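Local coordinates for MsStt7d protein (PDB 4IX3) that probably acts as an ATP-dependent protein kinase, this chain being the catalytic domain of an algal homolog of the state transition kinase Stt7, at residues K19-P27 with E97-E105. Sequence-based numbering, arbitrary orientation.
Sequences KDIRVLPGP and EIYNGTLTE
Val23 points at the loop 97-105 and sets its CG1 methyl against the Gly101-Thr102 peptide, 3.4 Å from the carbonyl carbon of Gly101. A chi1 of 54° turns CG1 in between the two backbone arms of Val23, which puts this methyl against the peptide; Val23 CG1 also meets the end of Ile98, 4.1 Å from its CD1. Alongside, the side chains of Ile21 and Leu103 cross obliquely: Leu103 CD1 approaches Ile21 CD1 to 3.9 Å and also packs on its CG2. Both residues are buried, and Ile21 continues onto Leu49, Ile88 and Met110 of the sheet, while Leu103 rests on Leu90 and Trp108. At the more exposed end, the ring of Pro25 lies over the short 3-10 turn 98-100, its CG 3.9 Å from Ile98 O.

The backbone joins directly at one point, where Val23 N donates to Gly101 O at 2.9 Å in a nearly straight bond (169°), the donor standing well above the carbonyl plane. Arg22 CA and Gly101 CA add CA-H...O contacts, the latter to Val23 O at 3.3 Å. Further along, one water takes the N-H of Leu103 and donates to Ile21 O, which a second water also reaches. Thr102 OG1, accepting from Glu97 N at 2.9 Å, ties the loop to itself.

Strand 21-23 pairs with strand 34-41 along its other edge, at the start of the kinase N-terminal lobe. Toward the loop linking strands 84-90 and 106-112, a single direct bond and bridging water replace regular sheet pairing, and the fit probably rests mostly on aliphatic side chains packing on one another and on the Gly101 backbone.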
loop_
_atom_site.group_PDB
_atom_site.type_symbol
_atom_site.label_atom_id
_atom_site.label_comp_id
_atom_site.label_asym_id
_atom_site.label_seq_id
_atom_site.Cartn_x
_atom_site.Cartn_y
_atom_site.Cartn_z
ATOM N N LYS B 19 -7.693 24.510 11.609
ATOM C CA LYS B 19 -6.856 25.243 12.568
ATOM C C LYS B 19 -6.792 24.574 13.958
ATOM O O LYS B 19 -5.834 24.752 14.701
ATOM C CB LYS B 19 -7.296 26.711 12.688
ATOM C CG LYS B 19 -8.656 26.893 13.351
ATOM C CD LYS B 19 -9.172 28.335 13.278
ATOM C CE LYS B 19 -9.593 28.876 14.632
ATOM N NZ LYS B 19 -10.583 28.020 15.364
ATOM N N ASP B 20 -7.743 23.689 14.245
ATOM C CA ASP B 20 -7.801 23.050 15.560
ATOM C C ASP B 20 -7.118 21.671 15.581
ATOM O O ASP B 20 -7.169 20.938 16.576
ATOM C CB ASP B 20 -9.245 22.986 16.046
ATOM C CG ASP B 20 -9.765 24.350 16.494
ATOM O OD1 ASP B 20 -8.991 25.222 17.003
ATOM O OD2 ASP B 20 -10.970 24.538 16.281
ATOM N N ILE B 21 -6.481 21.300 14.471
ATOM C CA ILE B 21 -5.879 19.965 14.355
ATOM C C ILE B 21 -4.381 20.206 14.211
ATOM O O ILE B 21 -3.920 20.893 13.281
ATOM C CB ILE B 21 -6.454 19.154 13.166
ATOM C CG1 ILE B 21 -7.950 18.862 13.454
ATOM C CG2 ILE B 21 -5.693 17.836 12.999
ATOM C CD1 ILE B 21 -8.762 18.468 12.247
ATOM N N ARG B 22 -3.635 19.484 15.035
ATOM C CA ARG B 22 -2.201 19.384 14.924
ATOM C C ARG B 22 -1.882 17.936 14.583
ATOM O O ARG B 22 -2.309 17.017 15.288
ATOM C CB ARG B 22 -1.497 19.800 16.222
ATOM C CG ARG B 22 0.009 19.747 16.118
ATOM C CD ARG B 22 0.660 20.438 17.300
ATOM N NE ARG B 22 0.371 19.742 18.547
ATOM C CZ ARG B 22 1.064 18.691 18.980
ATOM N NH1 ARG B 22 2.040 18.193 18.227
ATOM N NH2 ARG B 22 0.778 18.140 20.159
ATOM N N VAL B 23 -1.121 17.742 13.516
ATOM C CA VAL B 23 -0.736 16.409 13.055
ATOM C C VAL B 23 0.679 16.129 13.537
ATOM O O VAL B 23 1.565 16.996 13.479
ATOM C CB VAL B 23 -0.999 16.196 11.538
ATOM C CG1 VAL B 23 -0.353 17.260 10.670
ATOM C CG2 VAL B 23 -0.553 14.796 11.115
ATOM N N LEU B 24 0.889 14.929 14.069
ATOM C CA LEU B 24 2.227 14.543 14.511
ATOM C C LEU B 24 2.923 13.749 13.398
ATOM O O LEU B 24 2.352 12.806 12.855
ATOM C CB LEU B 24 2.134 13.685 15.782
ATOM C CG LEU B 24 1.877 14.396 17.104
ATOM C CD1 LEU B 24 0.618 15.235 17.104
ATOM C CD2 LEU B 24 1.841 13.389 18.241
ATOM N N PRO B 25 4.135 14.166 13.002
ATOM C CA PRO B 25 4.867 13.359 12.020
ATOM C C PRO B 25 5.087 11.904 12.462
ATOM O O PRO B 25 5.130 11.612 13.668
ATOM C CB PRO B 25 6.215 14.072 11.910
ATOM C CG PRO B 25 6.006 15.459 12.415
ATOM C CD PRO B 25 4.748 15.487 13.242
ATOM N N GLY B 26 5.135 10.996 11.490
ATOM C CA GLY B 26 5.364 9.575 11.760
ATOM C C GLY B 26 4.138 8.729 11.483
ATOM O O GLY B 26 3.283 8.590 12.346
ATOM N N PRO B 27 4.034 8.142 10.280
ATOM C CA PRO B 27 2.870 7.296 10.026
ATOM C C PRO B 27 2.660 6.179 11.056
ATOM O O PRO B 27 3.613 5.535 11.487
ATOM C CB PRO B 27 3.147 6.740 8.634
ATOM C CG PRO B 27 3.944 7.826 7.981
ATOM C CD PRO B 27 4.851 8.335 9.067
ATOM N N GLU B 97 1.789 21.510 5.897
ATOM C CA GLU B 97 2.916 20.602 5.738
ATOM C C GLU B 97 2.937 19.728 6.975
ATOM O O GLU B 97 2.870 20.248 8.088
ATOM C CB GLU B 97 4.225 21.402 5.661
ATOM C CG GLU B 97 4.252 22.414 4.537
ATOM C CD GLU B 97 3.500 23.704 4.860
ATOM O OE1 GLU B 97 3.477 24.134 6.043
ATOM O OE2 GLU B 97 2.951 24.322 3.913
ATOM N N ILE B 98 3.080 18.417 6.793
ATOM C CA ILE B 98 3.084 17.513 7.956
ATOM C C ILE B 98 4.195 17.927 8.920
ATOM O O ILE B 98 4.005 17.897 10.141
ATOM C CB ILE B 98 3.236 16.025 7.550
ATOM C CG1 ILE B 98 2.149 15.655 6.537
ATOM C CG2 ILE B 98 3.188 15.094 8.764
ATOM C CD1 ILE B 98 0.730 15.727 7.058
ATOM N N TYR B 99 5.361 18.296 8.394
ATOM C CA TYR B 99 6.470 18.639 9.287
ATOM C C TYR B 99 6.207 19.909 10.112
ATOM O O TYR B 99 6.798 20.099 11.180
ATOM C CB TYR B 99 7.783 18.717 8.513
ATOM C CG TYR B 99 7.794 19.720 7.379
ATOM C CD1 TYR B 99 8.051 21.074 7.620
ATOM C CD2 TYR B 99 7.619 19.308 6.054
ATOM C CE1 TYR B 99 8.101 21.990 6.580
ATOM C CE2 TYR B 99 7.680 20.214 5.006
ATOM C CZ TYR B 99 7.908 21.551 5.281
ATOM O OH TYR B 99 7.966 22.454 4.249
ATOM N N ASN B 100 5.285 20.752 9.638
ATOM C CA ASN B 100 4.844 21.927 10.389
ATOM C C ASN B 100 3.669 21.596 11.320
ATOM O O ASN B 100 3.125 22.470 11.992
ATOM C CB ASN B 100 4.479 23.058 9.420
ATOM C CG ASN B 100 5.718 23.767 8.900
ATOM O OD1 ASN B 100 5.698 24.374 7.825
ATOM N ND2 ASN B 100 6.809 23.661 9.647
ATOM N N GLY B 101 3.242 20.335 11.329
ATOM C CA GLY B 101 2.081 19.930 12.114
ATOM C C GLY B 101 0.711 20.332 11.598
ATOM O O GLY B 101 -0.274 20.269 12.325
ATOM N N THR B 102 0.636 20.686 10.317
ATOM C CA THR B 102 -0.613 21.138 9.747
ATOM C C THR B 102 -1.071 20.191 8.656
ATOM O O THR B 102 -0.259 19.606 7.905
ATOM C CB THR B 102 -0.501 22.563 9.187
ATOM O OG1 THR B 102 0.656 22.625 8.351
ATOM C CG2 THR B 102 -0.408 23.563 10.312
ATOM N N LEU B 103 -2.382 20.064 8.525
ATOM C CA LEU B 103 -2.948 19.163 7.513
ATOM C C LEU B 103 -2.642 19.606 6.089
ATOM O O LEU B 103 -2.828 20.785 5.742
ATOM C CB LEU B 103 -4.472 19.040 7.680
ATOM C CG LEU B 103 -4.902 18.426 9.005
ATOM C CD1 LEU B 103 -6.412 18.580 9.089
ATOM C CD2 LEU B 103 -4.454 16.971 9.151
ATOM N N THR B 104 -2.249 18.666 5.230
ATOM C CA THR B 104 -1.907 18.977 3.833
ATOM C C THR B 104 -3.144 18.996 2.926
ATOM O O THR B 104 -4.231 18.452 3.265
ATOM C CB THR B 104 -0.901 17.942 3.313
ATOM O OG1 THR B 104 -1.439 16.647 3.575
ATOM C CG2 THR B 104 0.436 18.066 4.032
ATOM N N GLU B 105 -2.997 19.610 1.755
ATOM C CA GLU B 105 -4.083 19.644 0.758
ATOM C C GLU B 105 -4.696 18.250 0.547
ATOM O O GLU B 105 -3.967 17.263 0.321
ATOM C CB GLU B 105 -3.469 20.214 -0.551
ATOM C CG GLU B 105 -4.463 20.318 -1.700
ATOM C CD GLU B 105 -4.680 19.042 -2.531
ATOM O OE1 GLU B 105 -3.640 18.374 -2.818
ATOM O OE2 GLU B 105 -5.837 18.728 -2.928
HETATM O O HOH W 1 -3.930 21.556 10.448
HETATM O O HOH W 2 -1.965 22.811 13.708
#